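PDB 2IMF: 2-hydroxychromene-2-carboxylate isomerase from Pseudomonas putida, which catalyses the reversible, glutathione-dependent isomerisation of 2-hydroxychromene-2-carboxylate to trans-o-hydroxybenzylidenepyruvate in the bacterial breakdown of naphthalene. Local coordinates for residues A[99-104]-A[131-136]; A[93-98]-A[137-142]; A[16-21]-A[105-110]. All blocks are in the same frame, centred on the assembly; numbering follows the deposited sequence. Where two conformers were deposited one is given.

Contact 1 of 3, residues A[99-104]-A[131-136]. With CXS (3-cyclohexyl-1-propylsulfonic acid), chain G.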
# COMPACT_ATOMS: atom_id res chain seq x y z
N GLU A 99 -28.81 -3.06 -9.39
CA GLU A 99 -27.46 -2.53 -9.49
C GLU A 99 -27.42 -1.03 -9.40
O GLU A 99 -26.51 -0.50 -8.75
CB GLU A 99 -26.79 -3.02 -10.78
CG GLU A 99 -25.49 -2.27 -11.17
CD GLU A 99 -24.25 -2.70 -10.36
OE1 GLU A 99 -24.39 -3.31 -9.27
OE2 GLU A 99 -23.13 -2.40 -10.84
N ALA A 100 -28.37 -0.34 -10.04
CA ALA A 100 -28.28 1.12 -10.12
C ALA A 100 -28.43 1.66 -8.70
O ALA A 100 -27.79 2.64 -8.34
CB ALA A 100 -29.35 1.69 -11.02
N GLN A 101 -29.33 1.03 -7.95
CA GLN A 101 -29.71 1.57 -6.63
C GLN A 101 -28.65 1.15 -5.61
O GLN A 101 -28.39 1.88 -4.66
CB GLN A 101 -31.12 1.19 -6.21
CG GLN A 101 -32.30 2.08 -6.76
CD GLN A 101 -32.32 3.52 -6.22
OE1 GLN A 101 -31.44 4.33 -6.54
NE2 GLN A 101 -33.34 3.85 -5.41
N ALA A 102 -28.03 -0.00 -5.83
CA ALA A 102 -26.91 -0.46 -4.98
C ALA A 102 -25.76 0.49 -5.19
O ALA A 102 -25.21 1.01 -4.21
CB ALA A 102 -26.52 -1.91 -5.31
N ALA A 103 -25.37 0.81 -6.42
CA ALA A 103 -24.33 1.76 -6.67
C ALA A 103 -24.70 3.12 -6.17
O ALA A 103 -23.85 3.87 -5.67
CB ALA A 103 -24.06 1.83 -8.18
N ALA A 104 -25.97 3.52 -6.33
CA ALA A 104 -26.38 4.83 -5.88
C ALA A 104 -26.24 4.95 -4.35
O ALA A 104 -25.75 5.96 -3.88
CB ALA A 104 -27.81 5.14 -6.30
N GLU A 131 -33.96 10.21 1.62
CA GLU A 131 -34.52 11.31 0.87
C GLU A 131 -33.83 11.35 -0.47
O GLU A 131 -34.50 11.49 -1.49
CB GLU A 131 -34.23 12.63 1.60
CG GLU A 131 -34.01 13.87 0.65
CD GLU A 131 -35.21 14.75 0.46
OE1 GLU A 131 -35.82 15.18 1.47
OE2 GLU A 131 -35.51 15.06 -0.72
N LYS A 132 -32.52 11.21 -0.50
CA LYS A 132 -31.76 11.22 -1.75
C LYS A 132 -32.12 10.10 -2.71
O LYS A 132 -32.13 10.31 -3.95
CB LYS A 132 -30.25 11.16 -1.40
CG LYS A 132 -29.32 11.15 -2.54
CD LYS A 132 -29.35 12.47 -3.33
CE LYS A 132 -28.50 12.31 -4.60
NZ LYS A 132 -29.18 11.34 -5.54
N LEU A 133 -32.35 8.92 -2.17
CA LEU A 133 -32.58 7.73 -2.97
C LEU A 133 -34.04 7.51 -3.30
O LEU A 133 -34.35 6.56 -4.04
CB LEU A 133 -32.03 6.49 -2.26
CG LEU A 133 -30.51 6.54 -2.08
CD1 LEU A 133 -30.12 5.31 -1.45
CD2 LEU A 133 -29.82 6.66 -3.53
N GLY A 134 -34.95 8.27 -2.71
CA GLY A 134 -36.37 7.99 -2.92
C GLY A 134 -36.89 6.81 -2.15
O GLY A 134 -37.87 6.17 -2.61
N TRP A 135 -36.32 6.52 -0.97
CA TRP A 135 -36.72 5.45 -0.14
C TRP A 135 -37.63 5.91 0.97
O TRP A 135 -37.74 7.11 1.23
CB TRP A 135 -35.50 4.82 0.52
CG TRP A 135 -34.62 4.06 -0.41
CD1 TRP A 135 -34.86 3.69 -1.72
CD2 TRP A 135 -33.35 3.47 -0.06
NE1 TRP A 135 -33.79 2.95 -2.19
CE2 TRP A 135 -32.88 2.78 -1.18
CE3 TRP A 135 -32.59 3.45 1.11
CZ2 TRP A 135 -31.63 2.09 -1.19
CZ3 TRP A 135 -31.36 2.78 1.10
CH2 TRP A 135 -30.91 2.08 -0.03
N ASP A 136 -38.39 4.97 1.54
CA ASP A 136 -39.23 5.21 2.69
C ASP A 136 -38.39 5.20 3.96
O ASP A 136 -37.81 4.20 4.37
CB ASP A 136 -40.29 4.09 2.68
CG ASP A 136 -41.32 4.24 3.79
OD1 ASP A 136 -41.04 4.23 5.03
OD2 ASP A 136 -42.50 4.34 3.37
S CXS G . -34.47 0.17 -4.25
O1 CXS G . -33.00 0.11 -3.89
O2 CXS G . -34.68 -0.82 -5.38
O3 CXS G . -34.86 1.53 -4.63
C1 CXS G . -35.36 -0.28 -2.89
C2 CXS G . -35.22 -1.72 -2.45
C3 CXS G . -35.75 -2.00 -1.05
N CXS G . -35.33 -3.31 -0.69
C4 CXS G . -35.70 -3.93 0.57
C5 CXS G . -37.03 -3.63 1.25
C6 CXS G . -37.25 -4.18 2.66
C7 CXS G . -36.58 -5.52 2.90
C8 CXS G . -35.12 -5.49 2.48
C9 CXS G . -34.94 -5.16 1.02
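Leu133, in the last turn of helix 125-133, meets helix 99-115 in two ways. Its CD2 methyl lies 3.7 Å from CB of Ala104, where the small alanine lets the branched leucine come close to the helix. Its carbonyl oxygen accepts a hydrogen bond from NE2 of Gln101 at 3.2 Å, with an N-H...O angle of 158°. The donor lies in the carbonyl plane and the oxygen almost in the plane of the Gln101 amide, so each group meets the other in its own plane. A bend at chi2 (-67°) folds the glutamine chain, and its OE1 end passes CD2 of Leu133, the two chains running alongside one another and pointing opposite ways.

Gly134 follows with positive phi (77°) and closes the helix in a Schellman motif; glycine suits this position because a CB would be pressed against the carbonyl oxygen of Leu133. Trp135 then turns its indole back toward the first helix. Its NE1 and NE2 of Gln101 are both donors and do not bond to each other. Both instead donate hydrogen bonds to sulfonate oxygen O3 of a bound 3-cyclohexyl-1-propylsulfonic acid, probably a crystallisation component: NE2 of Gln101 reaches O3 at 2.9 Å in the straighter bond, and NE1 of Trp135 reaches the same O3 at 3.0 Å, near the indole plane. CD1 of Leu133 covers one indole face near its rim.

Asp136 is the N-cap of helix 137-145, its OD1 accepting from the backbone N of Ala139. The contact thus sits at the surface where helix 125-133 gives way to helix 137-145 beside helix 99-115, whose Ala103 reaches Tyr34 of strand 31-36.

Contact 2 of 3, residues A[93-98]-A[137-142]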
# COMPACT_ATOMS: atom_id res chain seq x y z
N PHE A 93 -26.59 -1.00 3.34
CA PHE A 93 -26.37 -1.38 1.96
C PHE A 93 -27.30 -2.53 1.55
O PHE A 93 -27.68 -2.60 0.41
CB PHE A 93 -24.88 -1.80 1.75
CG PHE A 93 -24.66 -2.51 0.44
CD1 PHE A 93 -24.59 -1.77 -0.70
CD2 PHE A 93 -24.58 -3.91 0.35
CE1 PHE A 93 -24.49 -2.37 -1.93
CE2 PHE A 93 -24.47 -4.53 -0.87
CZ PHE A 93 -24.42 -3.75 -1.99
N TYR A 94 -27.60 -3.43 2.46
CA TYR A 94 -28.43 -4.57 2.12
C TYR A 94 -29.90 -4.22 1.95
O TYR A 94 -30.68 -5.13 1.59
CB TYR A 94 -28.17 -5.69 3.14
CG TYR A 94 -26.70 -6.12 2.98
CD1 TYR A 94 -26.34 -6.87 1.87
CD2 TYR A 94 -25.70 -5.67 3.86
CE1 TYR A 94 -25.00 -7.19 1.60
CE2 TYR A 94 -24.37 -5.98 3.64
CZ TYR A 94 -24.03 -6.69 2.48
OH TYR A 94 -22.72 -7.02 2.20
N TYR A 95 -30.30 -2.97 2.11
CA TYR A 95 -31.66 -2.57 1.72
C TYR A 95 -31.72 -2.32 0.21
O TYR A 95 -32.81 -2.27 -0.31
CB TYR A 95 -31.96 -1.25 2.43
CG TYR A 95 -33.42 -0.80 2.39
CD1 TYR A 95 -34.29 -1.32 3.33
CD2 TYR A 95 -33.88 0.21 1.50
CE1 TYR A 95 -35.65 -0.92 3.37
CE2 TYR A 95 -35.23 0.62 1.55
CZ TYR A 95 -36.02 0.08 2.51
OH TYR A 95 -37.36 0.51 2.49
N SER A 96 -30.60 -2.07 -0.48
CA SER A 96 -30.65 -1.61 -1.85
C SER A 96 -31.02 -2.76 -2.75
O SER A 96 -30.80 -3.93 -2.43
CB SER A 96 -29.33 -0.96 -2.25
OG SER A 96 -28.24 -1.86 -2.24
N GLY A 97 -31.63 -2.40 -3.88
CA GLY A 97 -32.21 -3.43 -4.77
C GLY A 97 -31.25 -3.79 -5.89
O GLY A 97 -30.19 -4.37 -5.66
N ALA A 98 -31.60 -3.39 -7.11
CA ALA A 98 -30.78 -3.78 -8.23
C ALA A 98 -29.60 -2.82 -8.35
O ALA A 98 -29.44 -1.90 -7.53
CB ALA A 98 -31.60 -3.81 -9.51
N ARG A 137 -38.26 6.41 4.52
CA ARG A 137 -37.35 6.56 5.64
C ARG A 137 -37.66 5.60 6.76
O ARG A 137 -36.78 4.97 7.28
CB ARG A 137 -37.60 7.97 6.21
CG ARG A 137 -36.74 8.24 7.42
CD ARG A 137 -37.32 9.38 8.35
NE ARG A 137 -38.78 9.33 8.53
CZ ARG A 137 -39.43 8.61 9.45
NH1 ARG A 137 -38.77 7.92 10.39
NH2 ARG A 137 -40.76 8.61 9.42
N SER A 138 -38.94 5.51 7.12
CA SER A 138 -39.30 4.65 8.24
C SER A 138 -38.98 3.14 7.92
O SER A 138 -38.44 2.44 8.81
CB SER A 138 -40.80 4.78 8.54
OG SER A 138 -41.12 3.91 9.63
N ALA A 139 -39.26 2.71 6.69
CA ALA A 139 -38.98 1.33 6.33
C ALA A 139 -37.48 1.13 6.39
O ALA A 139 -37.04 0.07 6.85
CB ALA A 139 -39.53 1.08 4.94
N PHE A 140 -36.66 2.08 5.93
CA PHE A 140 -35.20 1.90 5.95
C PHE A 140 -34.71 1.82 7.37
O PHE A 140 -33.91 0.98 7.71
CB PHE A 140 -34.53 3.00 5.10
CG PHE A 140 -33.04 2.92 5.04
CD1 PHE A 140 -32.42 1.79 4.62
CD2 PHE A 140 -32.26 4.02 5.39
CE1 PHE A 140 -31.00 1.67 4.57
CE2 PHE A 140 -30.89 3.97 5.29
CZ PHE A 140 -30.22 2.81 4.95
N GLU A 141 -35.18 2.73 8.19
CA GLU A 141 -34.70 2.77 9.56
C GLU A 141 -35.09 1.47 10.29
O GLU A 141 -34.34 0.89 11.09
CB GLU A 141 -35.28 3.96 10.31
CG GLU A 141 -34.65 5.28 9.83
CD GLU A 141 -35.28 6.50 10.41
OE1 GLU A 141 -36.36 6.42 11.06
OE2 GLU A 141 -34.72 7.57 10.15
N HIS A 142 -36.31 0.96 10.00
CA HIS A 142 -36.70 -0.32 10.59
C HIS A 142 -35.79 -1.43 10.09
O HIS A 142 -35.40 -2.32 10.88
CB HIS A 142 -38.18 -0.65 10.27
CG HIS A 142 -39.14 0.05 11.16
ND1 HIS A 142 -39.40 1.40 11.09
CD2 HIS A 142 -39.85 -0.42 12.23
CE1 HIS A 142 -40.23 1.74 12.08
NE2 HIS A 142 -40.55 0.65 12.75
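Tyr95 and Phe140 form the dense part of this contact, an edge-to-face aromatic pair with centroids 5.1 Å apart and planes at 66°. The edge of Phe140 is directed at the tyrosine face, with CD1 of Phe140 3.6 Å from CG of Tyr95. A chi1 of -168° swings the tyrosine ring away from the backbone N and lays it over helix 137-145, where CA of Phe140 also makes a CH-pi contact 4.2 Å from the Tyr95 ring centroid. A phenylalanine suits the buried side because its C-H edge needs no polar partner.

The outer part is thinner: OH of Tyr95 approaches CB of Ala139 at 3.3 Å, and the small methyl allows the phenol to lie against the helix. An alanine in place of Tyr95 would remove the ring and is likely to leave the edge of Phe140 without its aromatic face and open a gap beside Ala139. Farther round the helix, exposed Arg137, in one of its two conformers, makes a salt bridge with Glu141 through a weak hydrogen bond.

Trp135 meets both rings, and Phe143 meets Tyr95 edge-to-face. The cluster packs the 93-98 loop on helix 137-145 within the helical region inserted into the thioredoxin fold, as in DsbA-like and kappa-class proteins.

Contact 3 of 3, residues A[16-21]-A[105-110]. With PO4 (phosphate ion), chain D.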
# COMPACT_ATOMS: atom_id res chain seq x y z
N LEU A 16 -11.95 6.16 -2.07
CA LEU A 16 -11.20 6.43 -3.31
C LEU A 16 -11.47 5.33 -4.35
O LEU A 16 -11.75 5.59 -5.54
CB LEU A 16 -9.72 6.43 -3.02
CG LEU A 16 -9.24 7.65 -2.20
CD1 LEU A 16 -7.80 7.44 -1.77
CD2 LEU A 16 -9.38 8.98 -3.03
N ALA A 17 -11.36 4.06 -3.96
CA ALA A 17 -11.63 2.95 -4.88
C ALA A 17 -13.03 3.00 -5.44
O ALA A 17 -13.22 2.73 -6.65
CB ALA A 17 -11.35 1.58 -4.21
N ASN A 18 -14.02 3.29 -4.61
CA ASN A 18 -15.36 3.36 -5.14
C ASN A 18 -15.49 4.45 -6.16
O ASN A 18 -16.18 4.20 -7.14
CB ASN A 18 -16.34 3.60 -3.99
CG ASN A 18 -17.74 3.66 -4.48
OD1 ASN A 18 -18.24 2.68 -5.02
ND2 ASN A 18 -18.34 4.84 -4.40
N GLN A 19 -14.86 5.59 -5.95
CA GLN A 19 -14.96 6.68 -6.96
C GLN A 19 -14.40 6.18 -8.30
O GLN A 19 -15.02 6.41 -9.36
CB GLN A 19 -14.10 7.89 -6.47
CG GLN A 19 -13.79 9.06 -7.51
CD GLN A 19 -15.04 9.81 -7.90
OE1 GLN A 19 -16.05 9.79 -7.21
NE2 GLN A 19 -14.95 10.50 -9.03
N ARG A 20 -13.25 5.50 -8.27
CA ARG A 20 -12.61 5.13 -9.53
C ARG A 20 -13.40 4.02 -10.14
O ARG A 20 -13.65 4.04 -11.37
CB ARG A 20 -11.18 4.70 -9.23
CG ARG A 20 -10.42 4.03 -10.38
CD ARG A 20 -9.01 4.30 -10.10
NE ARG A 20 -8.05 3.76 -11.09
CZ ARG A 20 -6.74 3.97 -11.01
NH1 ARG A 20 -6.18 4.66 -10.00
NH2 ARG A 20 -5.96 3.38 -11.91
N LEU A 21 -13.87 3.02 -9.39
CA LEU A 21 -14.72 1.97 -9.93
C LEU A 21 -16.01 2.50 -10.51
O LEU A 21 -16.45 1.99 -11.54
CB LEU A 21 -15.02 0.89 -8.91
CG LEU A 21 -13.77 0.10 -8.53
CD1 LEU A 21 -14.05 -0.60 -7.16
CD2 LEU A 21 -13.51 -0.98 -9.64
N TYR A 105 -26.68 3.92 -3.65
CA TYR A 105 -26.52 3.92 -2.16
C TYR A 105 -25.03 4.05 -1.81
O TYR A 105 -24.64 4.91 -1.02
CB TYR A 105 -27.08 2.69 -1.53
CG TYR A 105 -26.96 2.60 -0.02
CD1 TYR A 105 -27.85 3.27 0.79
CD2 TYR A 105 -25.88 1.98 0.51
CE1 TYR A 105 -27.74 3.16 2.17
CE2 TYR A 105 -25.73 1.87 1.86
CZ TYR A 105 -26.67 2.50 2.71
OH TYR A 105 -26.57 2.38 4.06
N VAL A 106 -24.18 3.21 -2.39
CA VAL A 106 -22.77 3.23 -2.03
C VAL A 106 -22.21 4.61 -2.35
O VAL A 106 -21.43 5.16 -1.55
CB VAL A 106 -22.07 2.07 -2.74
CG1 VAL A 106 -20.56 2.20 -2.55
CG2 VAL A 106 -22.58 0.75 -2.19
N ASN A 107 -22.53 5.19 -3.53
CA ASN A 107 -22.02 6.49 -3.85
C ASN A 107 -22.49 7.59 -2.91
O ASN A 107 -21.71 8.41 -2.47
CB ASN A 107 -22.43 6.84 -5.33
CG ASN A 107 -21.70 5.99 -6.38
OD1 ASN A 107 -20.65 5.40 -6.11
ND2 ASN A 107 -22.29 5.91 -7.57
N VAL A 108 -23.77 7.60 -2.61
CA VAL A 108 -24.28 8.67 -1.77
C VAL A 108 -23.69 8.57 -0.35
O VAL A 108 -23.28 9.59 0.23
CB VAL A 108 -25.84 8.53 -1.68
CG1 VAL A 108 -26.42 9.31 -0.52
CG2 VAL A 108 -26.50 8.95 -3.04
N VAL A 109 -23.56 7.36 0.19
CA VAL A 109 -23.06 7.21 1.56
C VAL A 109 -21.56 7.56 1.58
O VAL A 109 -21.08 8.28 2.46
CB VAL A 109 -23.31 5.83 2.14
CG1 VAL A 109 -22.66 5.64 3.51
CG2 VAL A 109 -24.81 5.58 2.26
N PHE A 110 -20.78 7.06 0.59
CA PHE A 110 -19.37 7.39 0.61
C PHE A 110 -19.19 8.86 0.45
O PHE A 110 -18.29 9.46 1.07
CB PHE A 110 -18.61 6.58 -0.47
CG PHE A 110 -17.93 5.36 0.07
CD1 PHE A 110 -17.04 5.50 1.08
CD2 PHE A 110 -18.08 4.12 -0.50
CE1 PHE A 110 -16.31 4.41 1.55
CE2 PHE A 110 -17.40 3.02 -0.03
CZ PHE A 110 -16.56 3.16 1.04
P PO4 D . -2.56 4.81 -10.87
O1 PO4 D . -1.31 5.66 -11.13
O2 PO4 D . -3.08 4.28 -12.20
O3 PO4 D . -2.34 3.81 -9.76
O4 PO4 D . -3.48 5.87 -10.35
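Asn18 and Asn107 meet with their amide planes turned 48° apart, joined by a single hydrogen bond from ND2 of Asn18 to OD1 of Asn107 at 2.9 Å. The N-H...O angle is 161°. The donor lies in the carbonyl plane of Asn107, whereas the acceptor is somewhat out of the Asn18 amide plane. Asn18 extends straight toward the other helix, its CG anti to the backbone N; Asn107 leaves its own helix at a slant and brings its OD1 round to meet it. Asparagine suits position 18 because its short chain presents a donor to the facing helix while its CB still packs against carbon.

The other end of the Asn18 amide faces Val106, whose CG1 lies 3.4 Å from OD1 of Asn18. Nearer the backbone, CD2 of Phe110 lies 3.9 Å from CB of Asn18, which meets the ring neither squarely over its face nor at its edge. The asparagine is therefore held between a polar partner, a branched aliphatic chain and an aromatic ring.

The contact joins helix 12-28, the first helix of the thioredoxin fold, to helix 99-115 of the inserted helical region that characterises the DsbA-like and kappa-class glutathione transferase architecture. The short-segment axes approach to 10.5 Å at an angle of 136°. Ser11, the inferred nucleophile that binds glutathione, has its side chain about 6 Å from that of Phe110.

On a different face of helix 12-28, the extended Arg20 directs its guanidinium edge at a phosphate ion, probably from the crystallisation liquor, NH1 and NH2 each bonding a separate oxygen, while NE forms a salt bridge with Glu188.

Contact 3 is buried near the middle of the chain, whereas contact 1 lies at the surface and contact 2 is partly buried. Contacts 1 and 3 use successive parts of helix 99-115, one facing helix 125-133 and the other helix 12-28 of the thioredoxin fold. Contacts 1 and 2 adjoin through Trp135, which packs on Tyr95 and Phe140; Tyr105 links all three by touching Trp135, Phe93 and Phe140. Their chemistry differs: a side-chain amide donates one hydrogen bond to a helix-end carbonyl in contact 1, aromatic rings dominate contact 2, and one amide pairs with another near the interior in contact 3, the contact closest to the glutathione site.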